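Local coordinates for protein 3-dehydroquinate dehydratase (Enterococcus faecalis, PDB 4PH6) that catalyses the cis-dehydration of 3-dehydroquinate to 3-dehydroshikimate, the third step of the chorismate pathway, through an imine formed with an active-site lysine, at residues A[38-43]-A[73-78]; A[141-146]-A[165-170]. All coordinates share one frame; numbering follows the deposited sequence.

Contact 1 (A[38-43]-A[73-78])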
loop_
_atom_site.group_PDB
_atom_site.type_symbol
_atom_site.label_atom_id
_atom_site.label_comp_id
_atom_site.label_asym_id
_atom_site.label_seq_id
_atom_site.Cartn_x
_atom_site.Cartn_y
_atom_site.Cartn_z
ATOM N N THR A 38 5.547 -17.088 -25.862
ATOM C CA THR A 38 5.446 -18.485 -25.478
ATOM C C THR A 38 5.675 -18.637 -23.975
ATOM O O THR A 38 4.938 -19.373 -23.318
ATOM C CB THR A 38 6.435 -19.371 -26.267
ATOM O OG1 THR A 38 6.021 -19.432 -27.641
ATOM C CG2 THR A 38 6.475 -20.781 -25.692
ATOM N N ALA A 39 6.654 -17.909 -23.439
ATOM C CA ALA A 39 6.936 -17.943 -22.012
ATOM C C ALA A 39 5.743 -17.487 -21.159
ATOM O O ALA A 39 5.561 -17.999 -20.052
ATOM C CB ALA A 39 8.174 -17.094 -21.686
ATOM N N SER A 40 4.926 -16.553 -21.666
ATOM C CA SER A 40 3.778 -16.067 -20.897
ATOM C C SER A 40 2.794 -17.205 -20.551
ATOM O O SER A 40 2.022 -17.104 -19.595
ATOM C CB SER A 40 3.044 -14.944 -21.644
ATOM O OG SER A 40 2.253 -15.436 -22.711
ATOM N N GLN A 41 2.853 -18.297 -21.302
ATOM C CA GLN A 41 1.936 -19.414 -21.093
ATOM C C GLN A 41 2.132 -20.087 -19.744
ATOM O O GLN A 41 1.233 -20.763 -19.253
ATOM C CB GLN A 41 2.084 -20.458 -22.204
ATOM C CG GLN A 41 1.648 -19.966 -23.571
ATOM C CD GLN A 41 1.723 -21.045 -24.630
ATOM O OE1 GLN A 41 1.211 -22.143 -24.436
ATOM N NE2 GLN A 41 2.365 -20.739 -25.759
ATOM N N THR A 42 3.313 -19.914 -19.157
ATOM C CA THR A 42 3.584 -20.467 -17.843
ATOM C C THR A 42 3.895 -19.378 -16.830
ATOM O O THR A 42 4.467 -19.661 -15.770
ATOM C CB THR A 42 4.751 -21.478 -17.878
ATOM O OG1 THR A 42 5.838 -20.941 -18.642
ATOM C CG2 THR A 42 4.293 -22.785 -18.505
ATOM N N LEU A 43 3.527 -18.139 -17.156
ATOM C CA LEU A 43 3.631 -17.024 -16.210
ATOM C C LEU A 43 2.303 -16.801 -15.497
ATOM O O LEU A 43 1.238 -16.989 -16.089
ATOM C CB LEU A 43 4.045 -15.731 -16.915
ATOM C CG LEU A 43 5.483 -15.549 -17.391
ATOM C CD1 LEU A 43 5.607 -14.168 -18.013
ATOM C CD2 LEU A 43 6.467 -15.718 -16.234
ATOM N N GLU A 73 -0.978 -16.576 -31.447
ATOM C CA GLU A 73 -1.030 -18.034 -31.521
ATOM C C GLU A 73 -0.358 -18.698 -30.332
ATOM O O GLU A 73 -0.750 -19.805 -29.946
ATOM C CB GLU A 73 -0.386 -18.541 -32.808
ATOM C CG GLU A 73 -1.132 -18.160 -34.061
ATOM C CD GLU A 73 -0.476 -18.724 -35.300
ATOM O OE1 GLU A 73 0.760 -18.916 -35.278
ATOM O OE2 GLU A 73 -1.199 -18.994 -36.290
ATOM N N ARG A 74 0.642 -18.022 -29.758
ATOM C CA ARG A 74 1.408 -18.543 -28.619
ATOM C C ARG A 74 0.896 -18.073 -27.242
ATOM O O ARG A 74 1.527 -18.346 -26.225
ATOM C CB ARG A 74 2.891 -18.144 -28.758
ATOM C CG ARG A 74 3.631 -18.753 -29.953
ATOM C CD ARG A 74 4.853 -17.916 -30.358
ATOM N NE ARG A 74 5.663 -18.568 -31.392
ATOM C CZ ARG A 74 5.354 -18.606 -32.689
ATOM N NH1 ARG A 74 4.233 -18.042 -33.142
ATOM N NH2 ARG A 74 6.164 -19.224 -33.543
ATOM N N LEU A 75 -0.222 -17.352 -27.189
ATOM C CA LEU A 75 -0.607 -16.721 -25.920
ATOM C C LEU A 75 -1.458 -17.583 -24.999
ATOM O O LEU A 75 -1.866 -17.116 -23.954
ATOM C CB LEU A 75 -1.341 -15.407 -26.178
ATOM C CG LEU A 75 -0.417 -14.211 -26.400
ATOM C CD1 LEU A 75 -1.182 -12.913 -26.271
ATOM C CD2 LEU A 75 0.724 -14.222 -25.401
ATOM N N GLY A 76 -1.729 -18.830 -25.381
ATOM C CA GLY A 76 -2.514 -19.734 -24.553
ATOM C C GLY A 76 -3.871 -19.174 -24.142
ATOM O O GLY A 76 -4.374 -19.470 -23.049
ATOM N N GLN A 77 -4.423 -18.337 -25.025
ATOM C CA GLN A 77 -5.754 -17.732 -24.922
ATOM C C GLN A 77 -5.805 -16.621 -23.861
ATOM O O GLN A 77 -6.875 -16.290 -23.350
ATOM C CB GLN A 77 -6.815 -18.814 -24.658
ATOM C CG GLN A 77 -8.261 -18.427 -24.998
ATOM C CD GLN A 77 -8.510 -18.057 -26.474
ATOM O OE1 GLN A 77 -7.669 -18.256 -27.344
ATOM N NE2 GLN A 77 -9.685 -17.505 -26.741
ATOM N N LYS A 78 -4.648 -16.037 -23.555
ATOM C CA LYS A 78 -4.597 -14.795 -22.783
ATOM C C LYS A 78 -4.810 -13.585 -23.703
ATOM O O LYS A 78 -4.235 -13.519 -24.791
ATOM C CB LYS A 78 -3.261 -14.646 -22.052
ATOM C CG LYS A 78 -3.017 -15.612 -20.909
ATOM C CD LYS A 78 -1.839 -15.121 -20.046
ATOM C CE LYS A 78 -1.422 -16.156 -19.015
ATOM N NZ LYS A 78 -0.950 -17.389 -19.655
HETATM O O HOH W 1 0.271 -17.059 -22.296
HETATM O O HOH W 2 -0.319 -18.665 -16.973
#
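Arg-74, Gln-41 and Lys-78 carry most of the meeting between the C-terminal end of helix 30-40 and the turn that follows helix 61-73. The aliphatic part of Arg-74, extended from CG to NE, passes beside the hydroxyl of Thr-38, whose OG1 lies 3.3 Å from Arg-74 CD and sits at the edge of the guanidinium, near its plane. A long side chain suits this place because its methylenes pack on the neighbouring helix while its charged end turns back to its own, where NH1 bonds to Gln-70 O.

Gln-41 lays its chain against the backbone of the turn. Its amide nitrogen NE2 stands 2.6 Å from Arg-74 O, but the N-H points poorly at the acceptor (117°), so the bond is weak. With no side chain, Gly-76 lets Gln-41 CG come to 4.0 Å of its N, and it takes up the positive phi with which the chain leaves helix 61-73.

Lys-78 reaches the other way; its chain bends only at the last torsion (chi4 62°), bringing NZ within 3.0 Å of Ser-40 O from above the carbonyl plane, while Leu-43 N, closing a type I turn, reaches the same oxygen from the opposite face. The ammonium also donates to two waters: water 1 passes hydrogen bonds on to Ser-40 OG and Leu-75 O, and water 2 to Leu-43 O. A flexible lysine with several N-H groups can thus serve one carbonyl directly and two through water. Leu-75 CD2 touches Ser-40 OG, which also bonds to Ala-37 O in its own helix, and both side chains rest on Val-48 of strand 47-51.

The arrangement joins consecutive outer helices of a (beta/alpha)8 barrel at the ends from which the chain returns to the strands.

Contact 2 (A[141-146]-A[165-170])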
loop_
_atom_site.group_PDB
_atom_site.type_symbol
_atom_site.label_atom_id
_atom_site.label_comp_id
_atom_site.label_asym_id
_atom_site.label_seq_id
_atom_site.Cartn_x
_atom_site.Cartn_y
_atom_site.Cartn_z
ATOM N N ILE A 141 -11.233 -0.982 -26.268
ATOM C CA ILE A 141 -10.397 0.207 -26.301
ATOM C C ILE A 141 -9.876 0.629 -24.928
ATOM O O ILE A 141 -10.644 0.790 -23.976
ATOM C CB ILE A 141 -11.150 1.378 -26.918
ATOM C CG1 ILE A 141 -11.520 1.031 -28.358
ATOM C CG2 ILE A 141 -10.285 2.631 -26.870
ATOM C CD1 ILE A 141 -10.321 0.688 -29.226
ATOM N N VAL A 142 -8.563 0.813 -24.833
ATOM C CA VAL A 142 -7.979 1.392 -23.626
ATOM C C VAL A 142 -7.460 2.782 -23.953
ATOM O O VAL A 142 -6.417 2.912 -24.585
ATOM C CB VAL A 142 -6.819 0.543 -23.042
ATOM C CG1 VAL A 142 -6.278 1.197 -21.775
ATOM C CG2 VAL A 142 -7.274 -0.879 -22.750
ATOM N N LEU A 143 -8.201 3.814 -23.546
ATOM C CA LEU A 143 -7.697 5.184 -23.631
ATOM C C LEU A 143 -6.793 5.389 -22.436
ATOM O O LEU A 143 -7.008 4.797 -21.384
ATOM C CB LEU A 143 -8.822 6.228 -23.652
ATOM C CG LEU A 143 -9.687 6.261 -24.920
ATOM C CD1 LEU A 143 -10.427 7.589 -25.059
ATOM C CD2 LEU A 143 -8.885 5.947 -26.183
ATOM N N CYS A 144 -5.767 6.211 -22.594
ATOM C CA CYS A 144 -4.742 6.266 -21.580
ATOM C C CYS A 144 -3.930 7.536 -21.612
ATOM O O CYS A 144 -3.805 8.203 -22.646
ATOM C CB CYS A 144 -3.816 5.077 -21.740
ATOM S SG CYS A 144 -3.091 5.070 -23.358
ATOM N N ASN A 145 -3.364 7.855 -20.458
ATOM C CA ASN A 145 -2.489 9.006 -20.351
ATOM C C ASN A 145 -1.324 8.704 -19.421
ATOM O O ASN A 145 -1.481 8.029 -18.412
ATOM C CB ASN A 145 -3.276 10.227 -19.871
ATOM C CG ASN A 145 -2.385 11.411 -19.572
ATOM O OD1 ASN A 145 -2.313 11.864 -18.442
ATOM N ND2 ASN A 145 -1.673 11.898 -20.588
ATOM N N HIS A 146 -0.146 9.188 -19.783
ATOM C CA HIS A 146 1.042 8.980 -18.967
ATOM C C HIS A 146 1.800 10.267 -18.794
ATOM O O HIS A 146 2.133 10.934 -19.774
ATOM C CB HIS A 146 1.974 7.950 -19.601
ATOM C CG HIS A 146 1.334 6.618 -19.809
ATOM N ND1 HIS A 146 0.500 6.365 -20.868
ATOM C CD2 HIS A 146 1.393 5.483 -19.082
ATOM C CE1 HIS A 146 0.064 5.114 -20.781
ATOM N NE2 HIS A 146 0.605 4.560 -19.716
ATOM N N GLN A 165 -13.499 8.304 -20.463
ATOM C CA GLN A 165 -14.788 7.642 -20.402
ATOM C C GLN A 165 -15.770 8.344 -21.362
ATOM O O GLN A 165 -16.532 7.679 -22.070
ATOM C CB GLN A 165 -15.323 7.617 -18.957
ATOM C CG GLN A 165 -16.618 6.792 -18.735
ATOM C CD GLN A 165 -17.031 6.713 -17.260
ATOM O OE1 GLN A 165 -16.643 5.793 -16.543
ATOM N NE2 GLN A 165 -17.799 7.688 -16.806
ATOM N N MET A 166 -15.716 9.675 -21.417
ATOM C CA MET A 166 -16.576 10.443 -22.322
ATOM C C MET A 166 -16.281 10.151 -23.788
ATOM O O MET A 166 -17.156 10.292 -24.642
ATOM C CB MET A 166 -16.422 11.949 -22.080
ATOM C CG MET A 166 -17.025 12.450 -20.781
ATOM S SD MET A 166 -16.636 14.179 -20.446
ATOM C CE MET A 166 -17.461 14.371 -18.873
ATOM N N ARG A 167 -15.039 9.784 -24.079
ATOM C CA ARG A 167 -14.647 9.437 -25.437
ATOM C C ARG A 167 -14.881 7.957 -25.675
ATOM O O ARG A 167 -14.260 7.376 -26.559
ATOM C CB ARG A 167 -13.167 9.757 -25.705
ATOM C CG ARG A 167 -12.738 11.206 -25.486
ATOM C CD ARG A 167 -12.568 11.980 -26.793
ATOM N NE ARG A 167 -11.756 11.278 -27.791
ATOM C CZ ARG A 167 -10.424 11.275 -27.837
ATOM N NH1 ARG A 167 -9.714 11.928 -26.921
ATOM N NH2 ARG A 167 -9.798 10.599 -28.799
ATOM N N GLN A 168 -15.740 7.342 -24.860
ATOM C CA GLN A 168 -16.153 5.944 -25.038
ATOM C C GLN A 168 -15.010 4.922 -24.913
ATOM O O GLN A 168 -14.978 3.913 -25.624
ATOM C CB GLN A 168 -16.854 5.766 -26.393
ATOM C CG GLN A 168 -18.044 6.695 -26.630
ATOM C CD GLN A 168 -18.705 6.494 -27.994
ATOM O OE1 GLN A 168 -18.929 5.361 -28.433
ATOM N NE2 GLN A 168 -19.013 7.598 -28.672
ATOM N N ALA A 169 -14.078 5.173 -24.001
ATOM C CA ALA A 169 -13.103 4.153 -23.653
ATOM C C ALA A 169 -13.800 2.951 -23.020
ATOM O O ALA A 169 -14.745 3.101 -22.244
ATOM C CB ALA A 169 -12.066 4.700 -22.706
ATOM N N ASP A 170 -13.341 1.757 -23.362
ATOM C CA ASP A 170 -13.764 0.577 -22.628
ATOM C C ASP A 170 -13.031 0.516 -21.277
ATOM O O ASP A 170 -13.576 0.051 -20.280
ATOM C CB ASP A 170 -13.516 -0.676 -23.463
ATOM C CG ASP A 170 -14.430 -0.739 -24.676
ATOM O OD1 ASP A 170 -15.658 -0.654 -24.489
ATOM O OD2 ASP A 170 -13.927 -0.837 -25.816
#
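The carboxylate of Asp-170 is the flat group that bridges the two segments. Its OD2 receives the backbone N-H of Ile-141 through the anti lone pair, in a short and nearly straight bond (2.7 Å, 170°). OD1 has a long, weak ion pair with Lys-135. Beside this bond, Asp-170 N gives a weak one of 2.9 Å to Ile-141 O, so both polar backbone atoms of Ile-141 are engaged by one residue. Asp-170 CG lies beside its own backbone N (chi1 -68°), and this short acid suits the place because the carboxylate stays near enough to that backbone for both bonds to form.

Arg-167, bent at chi2 and chi3, folds its guanidinium back beyond the end of Leu-143, into a salt bridge with Asp-128 and a bond to Leu-120 O. Its CB lies 3.6 Å from Leu-143 CD1, the side chains running at about a right angle. Ala-169 CB meets Leu-143 CG at 3.6 Å, a methyl small enough to let the loop pass close to the sheet. Between Arg-167 and Ala-169, Gln-168, with positive phi, is the C-prime residue of the Schellman motif ending helix 154-166.

This is the return leg of a right-handed beta-alpha-beta crossover in the TIM barrel, joining strand 140-147, with the predicted proton donor/acceptor His-146, to the chain entering strand 171-176, with Lys-173, the predicted Schiff-base lysine, whose NZ bonds to His-146 NE2.

From the N terminus, helix 30-40 leads into contact 1, which closes a loop of 29 residues holding strand 47-51 and helix 61-73; the chain then enters strand 80-83. Contact 2 opens only afterwards, at strand 140-147, and closes a shorter loop through helix 154-166 just before strand 171-176. The two loops are therefore in series, neither nested nor crossed. The centres of contact 1 and contact 2 lie about 26 Å apart, on opposite sides of the chain's centre, and the nearest atoms of contact 1 and contact 2 are about 13 Å apart. Contact 1 ties neighbouring helix ends at the outside of the barrel, whereas contact 2 ties the loop after a helix to a strand of the barrel wall.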